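Local coordinates for protein aminopeptidase (Aneurinibacillus sp. AM-1, PDB 5IB9) that probably removes amino acids from the N-terminal end of peptides, as a zinc-dependent aminopeptidase of the M28 family that also carries a protease-associated domain, at residues T21-S26 and D375-I380; G226-S231 and G270-G275; D230-A235 and W369-N374. One frame throughout, in Å; residues are numbered along the deposited sequence.

How the contacts relate
Near the N terminus, the end of helix 15-25 is joined by contact 1 to residues 375-380, closing a loop of almost 350 residues that takes in the protease-associated domain and most of the peptidase domain. Contacts 2 and 3 both fall within that span and start from the same stretch, the end of strand 222-228 and the loop that follows it, sharing D230 and S231. Contact 2 closes a short circuit to 270-275, after strand 263-269; contact 3 closes a longer one to 369-374, just before the later segment of contact 1. Both touch one zinc ion and the bound inhibitor, whereas contact 1, about 16 Å from contact 2 between centres, packs helix 15-25 against this framework.

Contact 1. Residues T21-S26 and D375-I380; sequences TIQFLS and DTLDKI
L377 lays its two methyl branches over the last turn of helix 15-25, straddling I22 and Q23. Its CG is turned anti to the backbone N (chi1 -177°), which carries the fork toward the helix: CD1 meets I22 CG2 at 3.8 Å, while CD2 lies against the aliphatic part of Q23, with CG of that glutamine also 3.8 Å away. Farther along, I22 and I380 approach tip to tip, I22 CD1 standing 4.0 Å from I380 CG2. L385 of helix 382-400 packs on both isoleucines, so the patch extends onto that helix.

At the helix end the contact becomes polar. S26, the first residue to leave helical geometry, turns its OG back to donate to I22 O at 2.6 Å, from above the carbonyl plane. S26 N reaches the same oxygen from the opposite face, so two donors grip it. A water then bridges the segments, donating to S26 OG and accepting from L377 N, the latter at 2.8 Å. No direct hydrogen bond crosses between the segments. The chemistry therefore implies that helix 15-25 is held to the loop before helix 382-400 by aliphatic packing, with one water as the hydrogen-bonded bridge at the polar edge.

Contact 2. Residues G226-S231 and G270-G275; sequences GSHHDS and GAEENG. With ZN (zinc ion), chain C; ZN (zinc ion), chain B; BES (2-(3-amino-2-hydroxy-4-phenyl-butyrylamino)-4-methyl-pentanoic acid), chain H.
The two-zinc active site of this M28-family peptidase is built partly from the end of strand 222-228 and the loops that follow it and its parallel neighbour 263-269. H228 binds the chain C zinc through NE2 at 2.0 Å. E272 lies across the imidazole, its carboxylate plane only 15° from that of the ring: OE1 is over one face, offset toward the rim, and CB makes a CH-pi contact 3.7 Å from the ring centroid. E273 takes the chain B zinc with both carboxylate oxygens, OE2 at 2.1 Å and OE1 longer at 2.6 Å.

This is the co-catalytic metal centre characteristic of the family: D240 bridges the two ions, D301 completes the protein ligands of one and H371 those of the other. Inhibitor O2 also touches both metals, and E272 OE1 is 3.1 Å from it.

Behind the metals, D230 acts as a second-shell clamp. E273 N donates to the syn lone pair of D230 OD2 at 2.9 Å, nearly straight at 165°, whereas E272 N reaches D230 OD1 at 3.0 Å from above the carboxylate plane. H228 ND1 makes two weak bonds, to D230 OD1 and D230 O, which probably steady the ring's rotation alongside the zinc bond. Next to H228 in the chain, H229 sets CE1 against G270 CA at 3.2 Å.

Contact 3. Residues D230-A235 and W369-N374; sequences DSVEKA and WYHTPN. With ZN (zinc ion), chain B; BES (2-(3-amino-2-hydroxy-4-phenyl-butyrylamino)-4-methyl-pentanoic acid), chain H.
V232 sets its CG1 centrally over the H371 imidazole, a CH-pi contact 3.7 Å from the centroid and only 6° off the ring normal. CG1 lies beside the backbone N, anti to the carbonyl carbon (chi1 -62°), while CG2 meets the backbone of H371, 3.7 Å from its CA. The opposite face of the imidazole meets Y370 CE1, so valine and tyrosine sandwich the ring while NE2 binds the chain B zinc at 2.0 Å.

V232 also begins a type II turn that ends at A235. E233 O and H371 O both accept from one water, which ties this turn to the type II turn of W369-T372. K234 O then receives a CA-H...O contact from P373, with P373 CA at 3.4 Å. A235 closes the row, its CB 3.4 Å from T372 O; its own carbonyl O accepts from S231 OG at 2.8 Å, and that hydroxyl is also bonded to R30 N.

In the second segment T372 OG1 accepts from N374 N, an ST turn, and also donates to W369 O. Y370 places one ring face against the inhibitor's phenyl group. V232 thus packs on the zinc-binding imidazole while the water and the weak CA-H...O contacts join the two turns, consistent with a loop that holds the ring's position without a direct hydrogen bond.

Contact 1. Residues T21-S26 and D375-I380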
loop_
_atom_site.group_PDB
_atom_site.type_symbol
_atom_site.label_atom_id
_atom_site.label_comp_id
_atom_site.label_asym_id
_atom_site.label_seq_id
_atom_site.Cartn_x
_atom_site.Cartn_y
_atom_site.Cartn_z
ATOM N N THR A 21 -24.009 13.454 -17.151
ATOM C CA THR A 21 -23.059 12.520 -16.570
ATOM C C THR A 21 -23.644 11.523 -15.605
ATOM O O THR A 21 -23.351 10.311 -15.633
ATOM C CB THR A 21 -21.970 13.401 -15.798
ATOM O OG1 THR A 21 -21.209 14.176 -16.705
ATOM C CG2 THR A 21 -21.039 12.471 -14.926
ATOM N N ILE A 22 -24.544 11.984 -14.724
ATOM C CA ILE A 22 -25.191 11.049 -13.752
ATOM C C ILE A 22 -26.047 9.998 -14.508
ATOM O O ILE A 22 -26.086 8.838 -14.094
ATOM C CB ILE A 22 -26.045 11.794 -12.634
ATOM C CG1 ILE A 22 -25.056 12.770 -11.925
ATOM C CG2 ILE A 22 -26.706 10.859 -11.729
ATOM C CD1 ILE A 22 -25.788 13.884 -11.030
ATOM N N GLN A 23 -26.757 10.474 -15.520
ATOM C CA GLN A 23 -27.634 9.575 -16.289
ATOM C C GLN A 23 -26.755 8.466 -16.891
ATOM O O GLN A 23 -27.134 7.285 -16.757
ATOM C CB GLN A 23 -28.227 10.374 -17.429
ATOM C CG GLN A 23 -29.256 9.546 -18.241
ATOM C CD GLN A 23 -29.981 10.474 -19.233
ATOM O OE1 GLN A 23 -29.374 11.355 -19.880
ATOM N NE2 GLN A 23 -31.283 10.316 -19.323
ATOM N N PHE A 24 -25.608 8.850 -17.447
ATOM C CA PHE A 24 -24.706 7.807 -18.043
ATOM C C PHE A 24 -24.264 6.827 -16.948
ATOM O O PHE A 24 -24.304 5.582 -17.102
ATOM C CB PHE A 24 -23.503 8.427 -18.818
ATOM C CG PHE A 24 -22.602 7.365 -19.356
ATOM C CD1 PHE A 24 -22.938 6.704 -20.559
ATOM C CD2 PHE A 24 -21.528 6.879 -18.546
ATOM C CE1 PHE A 24 -22.165 5.554 -20.953
ATOM C CE2 PHE A 24 -20.740 5.717 -18.896
ATOM C CZ PHE A 24 -21.098 5.113 -20.180
ATOM N N LEU A 25 -23.697 7.359 -15.823
ATOM C CA LEU A 25 -23.028 6.538 -14.852
ATOM C C LEU A 25 -23.952 5.600 -14.059
ATOM O O LEU A 25 -23.579 4.539 -13.614
ATOM C CB LEU A 25 -22.153 7.430 -13.861
ATOM C CG LEU A 25 -20.969 8.073 -14.588
ATOM C CD1 LEU A 25 -20.454 9.015 -13.528
ATOM C CD2 LEU A 25 -19.928 7.055 -14.968
ATOM N N SER A 26 -25.198 6.096 -13.867
ATOM C CA SER A 26 -26.087 5.394 -12.958
ATOM C C SER A 26 -27.047 4.441 -13.705
ATOM O O SER A 26 -28.087 4.045 -13.129
ATOM C CB SER A 26 -26.922 6.417 -12.102
ATOM O OG SER A 26 -27.740 7.260 -12.879
ATOM N N ASP A 375 -31.188 4.827 -5.014
ATOM C CA ASP A 375 -30.277 5.932 -5.338
ATOM C C ASP A 375 -30.149 6.147 -6.843
ATOM O O ASP A 375 -29.142 5.687 -7.451
ATOM C CB ASP A 375 -28.921 5.631 -4.708
ATOM C CG ASP A 375 -27.906 6.799 -4.937
ATOM O OD1 ASP A 375 -28.346 7.846 -5.384
ATOM O OD2 ASP A 375 -26.679 6.562 -4.644
ATOM N N THR A 376 -31.148 6.781 -7.443
ATOM C CA THR A 376 -31.339 6.776 -8.895
ATOM C C THR A 376 -31.448 8.144 -9.411
ATOM O O THR A 376 -31.596 9.113 -8.602
ATOM C CB THR A 376 -32.595 5.920 -9.268
ATOM O OG1 THR A 376 -33.664 6.411 -8.442
ATOM C CG2 THR A 376 -32.388 4.462 -8.831
ATOM N N LEU A 377 -31.365 8.273 -10.720
ATOM C CA LEU A 377 -31.418 9.569 -11.387
ATOM C C LEU A 377 -32.634 10.437 -11.048
ATOM O O LEU A 377 -32.531 11.683 -10.993
ATOM C CB LEU A 377 -31.329 9.379 -12.903
ATOM C CG LEU A 377 -31.300 10.576 -13.799
ATOM C CD1 LEU A 377 -29.934 11.344 -13.602
ATOM C CD2 LEU A 377 -31.412 10.201 -15.238
ATOM N N ASP A 378 -33.782 9.777 -10.831
ATOM C CA ASP A 378 -35.014 10.574 -10.543
ATOM C C ASP A 378 -35.019 11.279 -9.178
ATOM O O ASP A 378 -35.907 12.094 -8.886
ATOM C CB ASP A 378 -36.267 9.727 -10.798
ATOM C CG ASP A 378 -36.474 8.635 -9.790
ATOM O OD1 ASP A 378 -35.649 8.434 -8.884
ATOM O OD2 ASP A 378 -37.538 7.920 -9.860
ATOM N N LYS A 379 -34.013 11.021 -8.322
ATOM C CA LYS A 379 -33.864 11.828 -7.135
ATOM C C LYS A 379 -32.934 13.007 -7.271
ATOM O O LYS A 379 -32.846 13.814 -6.321
ATOM C CB LYS A 379 -33.357 11.000 -6.029
ATOM C CG LYS A 379 -33.814 9.557 -5.948
ATOM C CD LYS A 379 -35.376 9.601 -5.637
ATOM C CE LYS A 379 -35.738 8.184 -5.213
ATOM N NZ LYS A 379 -35.689 7.218 -6.358
ATOM N N ILE A 380 -32.326 13.186 -8.440
ATOM C CA ILE A 380 -31.366 14.250 -8.610
ATOM C C ILE A 380 -31.992 15.632 -8.924
ATOM O O ILE A 380 -32.934 15.784 -9.760
ATOM C CB ILE A 380 -30.339 13.857 -9.711
ATOM C CG1 ILE A 380 -29.646 12.539 -9.273
ATOM C CG2 ILE A 380 -29.419 15.093 -10.017
ATOM C CD1 ILE A 380 -28.633 12.740 -8.065
HETATM O O HOH W 1 -30.394 5.868 -11.887
#

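Contact 2. Residues G226-S231 and G270-G275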
loop_
_atom_site.group_PDB
_atom_site.type_symbol
_atom_site.label_atom_id
_atom_site.label_comp_id
_atom_site.label_asym_id
_atom_site.label_seq_id
_atom_site.Cartn_x
_atom_site.Cartn_y
_atom_site.Cartn_z
ATOM N N GLY A 226 -11.848 16.279 -5.697
ATOM C CA GLY A 226 -12.051 14.805 -5.805
ATOM C C GLY A 226 -13.545 14.399 -5.659
ATOM O O GLY A 226 -14.377 15.136 -5.122
ATOM N N SER A 227 -13.769 13.161 -6.070
ATOM C CA SER A 227 -15.059 12.434 -5.910
ATOM C C SER A 227 -14.696 11.002 -6.089
ATOM O O SER A 227 -13.556 10.660 -6.422
ATOM C CB SER A 227 -16.126 12.908 -6.946
ATOM O OG SER A 227 -15.509 12.832 -8.260
ATOM N N HIS A 228 -15.644 10.093 -5.866
ATOM C CA HIS A 228 -15.407 8.651 -6.134
ATOM C C HIS A 228 -16.394 8.104 -7.154
ATOM O O HIS A 228 -17.564 8.535 -7.196
ATOM C CB HIS A 228 -15.432 7.777 -4.815
ATOM C CG HIS A 228 -16.781 7.684 -4.111
ATOM N ND1 HIS A 228 -17.650 6.604 -4.337
ATOM C CD2 HIS A 228 -17.272 8.403 -3.099
ATOM C CE1 HIS A 228 -18.701 6.773 -3.495
ATOM N NE2 HIS A 228 -18.500 7.855 -2.768
ATOM N N HIS A 229 -15.876 7.207 -7.981
ATOM C CA HIS A 229 -16.698 6.682 -9.096
ATOM C C HIS A 229 -17.298 5.310 -8.929
ATOM O O HIS A 229 -18.011 4.914 -9.808
ATOM C CB HIS A 229 -15.916 6.785 -10.447
ATOM C CG HIS A 229 -14.538 6.179 -10.414
ATOM N ND1 HIS A 229 -14.162 4.898 -10.084
ATOM C CD2 HIS A 229 -13.394 6.861 -10.680
ATOM C CE1 HIS A 229 -12.811 4.801 -10.153
ATOM N NE2 HIS A 229 -12.364 5.993 -10.553
ATOM N N ASP A 230 -17.054 4.711 -7.773
ATOM C CA ASP A 230 -17.717 3.413 -7.470
ATOM C C ASP A 230 -18.955 3.650 -6.598
ATOM O O ASP A 230 -19.125 4.714 -5.968
ATOM C CB ASP A 230 -16.770 2.501 -6.709
ATOM C CG ASP A 230 -16.343 3.005 -5.346
ATOM O OD1 ASP A 230 -15.975 4.216 -5.166
ATOM O OD2 ASP A 230 -16.382 2.192 -4.397
ATOM N N SER A 231 -19.810 2.597 -6.659
ATOM C CA SER A 231 -20.993 2.635 -5.754
ATOM C C SER A 231 -21.123 1.291 -5.079
ATOM O O SER A 231 -20.390 0.379 -5.380
ATOM C CB SER A 231 -22.285 2.989 -6.526
ATOM O OG SER A 231 -22.627 1.910 -7.391
ATOM N N GLY A 270 -11.246 5.329 -7.169
ATOM C CA GLY A 270 -11.922 4.018 -7.147
ATOM C C GLY A 270 -11.977 3.475 -5.739
ATOM O O GLY A 270 -11.296 3.916 -4.827
ATOM N N ALA A 271 -12.853 2.472 -5.580
ATOM C CA ALA A 271 -12.880 1.640 -4.336
ATOM C C ALA A 271 -13.042 2.457 -3.138
ATOM O O ALA A 271 -12.537 2.152 -2.082
ATOM C CB ALA A 271 -11.655 0.645 -4.285
ATOM N N GLU A 272 -13.765 3.572 -3.174
ATOM C CA GLU A 272 -14.092 4.376 -2.000
ATOM C C GLU A 272 -14.933 3.554 -0.998
ATOM O O GLU A 272 -14.674 3.632 0.216
ATOM C CB GLU A 272 -14.755 5.722 -2.374
ATOM C CG GLU A 272 -14.916 6.676 -1.181
ATOM C CD GLU A 272 -16.272 6.494 -0.458
ATOM O OE1 GLU A 272 -17.146 5.708 -0.905
ATOM O OE2 GLU A 272 -16.335 7.187 0.580
ATOM N N GLU A 273 -15.861 2.804 -1.569
ATOM C CA GLU A 273 -16.860 2.153 -0.667
ATOM C C GLU A 273 -16.221 0.972 0.043
ATOM O O GLU A 273 -16.804 0.510 1.063
ATOM C CB GLU A 273 -18.003 1.705 -1.526
ATOM C CG GLU A 273 -18.874 2.804 -2.246
ATOM C CD GLU A 273 -19.705 3.685 -1.293
ATOM O OE1 GLU A 273 -19.532 3.536 -0.041
ATOM O OE2 GLU A 273 -20.495 4.566 -1.871
ATOM N N ASN A 274 -15.074 0.543 -0.416
ATOM C CA ASN A 274 -14.291 -0.520 0.177
ATOM C C ASN A 274 -13.359 -0.092 1.280
ATOM O O ASN A 274 -12.521 -0.890 1.729
ATOM C CB ASN A 274 -13.399 -1.227 -0.935
ATOM C CG ASN A 274 -14.223 -1.701 -2.132
ATOM O OD1 ASN A 274 -14.619 -2.885 -2.216
ATOM N ND2 ASN A 274 -14.625 -0.759 -2.964
ATOM N N GLY A 275 -13.381 1.189 1.691
ATOM C CA GLY A 275 -12.494 1.697 2.671
ATOM C C GLY A 275 -11.487 2.719 2.133
ATOM O O GLY A 275 -10.366 2.813 2.596
HETATM ZN ZN ZN C . -19.853 8.420 -1.368
HETATM ZN ZN ZN B . -21.267 5.435 -0.113
HETATM N N2 BES H . -20.783 9.139 0.916
HETATM C C1 BES H . -20.491 8.106 1.910
HETATM C C6 BES H . -20.099 8.796 3.214
HETATM C C7 BES H . -21.178 9.538 3.996
HETATM C C8 BES H . -22.508 9.062 4.117
HETATM C C12 BES H . -20.805 10.731 4.654
HETATM C C9 BES H . -23.439 9.787 4.891
HETATM C C11 BES H . -21.747 11.464 5.429
HETATM C C10 BES H . -23.062 10.984 5.533
HETATM C C2 BES H . -19.371 7.191 1.401
HETATM O O2 BES H . -19.805 6.937 0.067
HETATM C C3 BES H . -19.462 5.952 2.225
HETATM O O3 BES H . -20.467 5.259 2.106
HETATM N N1 BES H . -18.521 5.734 3.077
HETATM C C4 BES H . -18.615 4.571 3.965
HETATM C C13 BES H . -17.344 4.658 4.791
HETATM C C14 BES H . -16.051 4.516 3.980
HETATM C C15 BES H . -14.949 4.502 5.032
HETATM C C16 BES H . -15.999 3.300 3.054
HETATM C C5 BES H . -19.743 4.674 4.984
HETATM O O1 BES H . -20.131 3.622 5.570
HETATM O O4 BES H . -20.282 5.759 5.270
#

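Contact 3. Residues D230-A235 and W369-N374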
loop_
_atom_site.group_PDB
_atom_site.type_symbol
_atom_site.label_atom_id
_atom_site.label_comp_id
_atom_site.label_asym_id
_atom_site.label_seq_id
_atom_site.Cartn_x
_atom_site.Cartn_y
_atom_site.Cartn_z
ATOM N N ASP A 230 -17.054 4.711 -7.773
ATOM C CA ASP A 230 -17.717 3.413 -7.470
ATOM C C ASP A 230 -18.955 3.650 -6.598
ATOM O O ASP A 230 -19.125 4.714 -5.968
ATOM C CB ASP A 230 -16.770 2.501 -6.709
ATOM C CG ASP A 230 -16.343 3.005 -5.346
ATOM O OD1 ASP A 230 -15.975 4.216 -5.166
ATOM O OD2 ASP A 230 -16.382 2.192 -4.397
ATOM N N SER A 231 -19.810 2.597 -6.659
ATOM C CA SER A 231 -20.993 2.635 -5.754
ATOM C C SER A 231 -21.123 1.291 -5.079
ATOM O O SER A 231 -20.390 0.379 -5.380
ATOM C CB SER A 231 -22.285 2.989 -6.526
ATOM O OG SER A 231 -22.627 1.910 -7.391
ATOM N N VAL A 232 -21.967 1.241 -4.042
ATOM C CA VAL A 232 -22.146 -0.098 -3.372
ATOM C C VAL A 232 -22.995 -1.061 -4.215
ATOM O O VAL A 232 -23.721 -0.645 -5.129
ATOM C CB VAL A 232 -22.804 0.092 -1.986
ATOM C CG1 VAL A 232 -21.857 0.951 -1.085
ATOM C CG2 VAL A 232 -24.234 0.649 -2.040
ATOM N N GLU A 233 -22.855 -2.352 -3.892
ATOM C CA GLU A 233 -23.653 -3.405 -4.569
ATOM C C GLU A 233 -25.164 -3.034 -4.636
ATOM O O GLU A 233 -25.740 -2.589 -3.655
ATOM C CB GLU A 233 -23.565 -4.706 -3.768
ATOM C CG GLU A 233 -22.266 -5.530 -3.918
ATOM C CD GLU A 233 -22.205 -6.401 -5.202
ATOM O OE1 GLU A 233 -21.096 -6.976 -5.495
ATOM O OE2 GLU A 233 -23.251 -6.509 -5.922
ATOM N N LYS A 234 -25.760 -3.211 -5.796
ATOM C CA LYS A 234 -27.224 -2.985 -6.079
ATOM C C LYS A 234 -27.666 -1.530 -6.055
ATOM O O LYS A 234 -28.822 -1.233 -6.340
ATOM C CB LYS A 234 -28.113 -3.830 -5.091
ATOM C CG LYS A 234 -27.933 -5.297 -5.277
ATOM C CD LYS A 234 -28.843 -6.143 -4.360
ATOM C CE LYS A 234 -28.216 -7.528 -4.290
ATOM N NZ LYS A 234 -28.612 -8.373 -3.090
ATOM N N ALA A 235 -26.763 -0.563 -5.739
ATOM C CA ALA A 235 -27.147 0.809 -5.775
ATOM C C ALA A 235 -26.665 1.461 -7.062
ATOM O O ALA A 235 -25.435 1.457 -7.281
ATOM C CB ALA A 235 -26.501 1.648 -4.539
ATOM N N TRP A 369 -32.254 7.296 0.479
ATOM C CA TRP A 369 -31.946 6.404 -0.667
ATOM C C TRP A 369 -30.472 5.984 -0.715
ATOM O O TRP A 369 -30.103 5.092 -1.486
ATOM C CB TRP A 369 -32.333 7.072 -1.971
ATOM C CG TRP A 369 -33.588 7.871 -1.905
ATOM C CD1 TRP A 369 -33.754 9.155 -2.282
ATOM C CD2 TRP A 369 -34.859 7.411 -1.404
ATOM N NE1 TRP A 369 -35.061 9.551 -2.110
ATOM C CE2 TRP A 369 -35.749 8.498 -1.539
ATOM C CE3 TRP A 369 -35.306 6.180 -0.898
ATOM C CZ2 TRP A 369 -37.100 8.426 -1.157
ATOM C CZ3 TRP A 369 -36.653 6.104 -0.469
ATOM C CH2 TRP A 369 -37.521 7.244 -0.621
ATOM N N TYR A 370 -29.679 6.557 0.197
ATOM C CA TYR A 370 -28.300 6.291 0.337
ATOM C C TYR A 370 -27.981 4.768 0.449
ATOM O O TYR A 370 -28.543 4.126 1.299
ATOM C CB TYR A 370 -27.978 7.038 1.649
ATOM C CG TYR A 370 -26.637 6.741 2.213
ATOM C CD1 TYR A 370 -25.520 6.966 1.476
ATOM C CD2 TYR A 370 -26.499 6.274 3.517
ATOM C CE1 TYR A 370 -24.250 6.701 1.989
ATOM C CE2 TYR A 370 -25.241 6.008 4.046
ATOM C CZ TYR A 370 -24.124 6.207 3.251
ATOM O OH TYR A 370 -22.862 5.945 3.773
ATOM N N HIS A 371 -27.145 4.190 -0.422
ATOM C CA HIS A 371 -26.724 2.810 -0.386
ATOM C C HIS A 371 -27.859 1.835 -0.709
ATOM O O HIS A 371 -27.706 0.666 -0.444
ATOM C CB HIS A 371 -25.970 2.457 0.878
ATOM C CG HIS A 371 -24.569 3.042 0.927
ATOM N ND1 HIS A 371 -23.684 2.745 1.929
ATOM C CD2 HIS A 371 -23.962 3.958 0.122
ATOM C CE1 HIS A 371 -22.539 3.426 1.712
ATOM N NE2 HIS A 371 -22.711 4.187 0.647
ATOM N N THR A 372 -28.853 2.328 -1.380
ATOM C CA THR A 372 -30.060 1.494 -1.796
ATOM C C THR A 372 -30.256 1.460 -3.271
ATOM O O THR A 372 -29.823 2.361 -4.017
ATOM C CB THR A 372 -31.414 2.031 -1.154
ATOM O OG1 THR A 372 -31.916 3.112 -1.906
ATOM C CG2 THR A 372 -31.278 2.357 0.329
ATOM N N PRO A 373 -31.078 0.498 -3.761
ATOM C CA PRO A 373 -31.494 0.550 -5.144
ATOM C C PRO A 373 -32.258 1.801 -5.610
ATOM O O PRO A 373 -32.435 2.021 -6.796
ATOM C CB PRO A 373 -32.364 -0.746 -5.301
ATOM C CG PRO A 373 -32.010 -1.571 -4.147
ATOM C CD PRO A 373 -31.555 -0.706 -3.015
ATOM N N ASN A 374 -32.700 2.628 -4.647
ATOM C CA ASN A 374 -33.451 3.819 -4.927
ATOM C C ASN A 374 -32.535 5.037 -5.050
ATOM O O ASN A 374 -33.002 6.135 -5.298
ATOM C CB ASN A 374 -34.455 4.045 -3.786
ATOM C CG ASN A 374 -35.569 2.968 -3.804
ATOM O OD1 ASN A 374 -35.820 2.321 -2.820
ATOM N ND2 ASN A 374 -36.149 2.753 -4.976
HETATM ZN ZN ZN B . -21.267 5.435 -0.113
HETATM N N2 BES H . -20.783 9.139 0.916
HETATM C C1 BES H . -20.491 8.106 1.910
HETATM C C6 BES H . -20.099 8.796 3.214
HETATM C C7 BES H . -21.178 9.538 3.996
HETATM C C8 BES H . -22.508 9.062 4.117
HETATM C C12 BES H . -20.805 10.731 4.654
HETATM C C9 BES H . -23.439 9.787 4.891
HETATM C C11 BES H . -21.747 11.464 5.429
HETATM C C10 BES H . -23.062 10.984 5.533
HETATM C C2 BES H . -19.371 7.191 1.401
HETATM O O2 BES H . -19.805 6.937 0.067
HETATM C C3 BES H . -19.462 5.952 2.225
HETATM O O3 BES H . -20.467 5.259 2.106
HETATM N N1 BES H . -18.521 5.734 3.077
HETATM C C4 BES H . -18.615 4.571 3.965
HETATM C C13 BES H . -17.344 4.658 4.791
HETATM C C14 BES H . -16.051 4.516 3.980
HETATM C C15 BES H . -14.949 4.502 5.032
HETATM C C16 BES H . -15.999 3.300 3.054
HETATM C C5 BES H . -19.743 4.674 4.984
HETATM O O1 BES H . -20.131 3.622 5.570
HETATM O O4 BES H . -20.282 5.759 5.270
HETATM O O HOH W 2 -28.052 -1.313 -2.396
#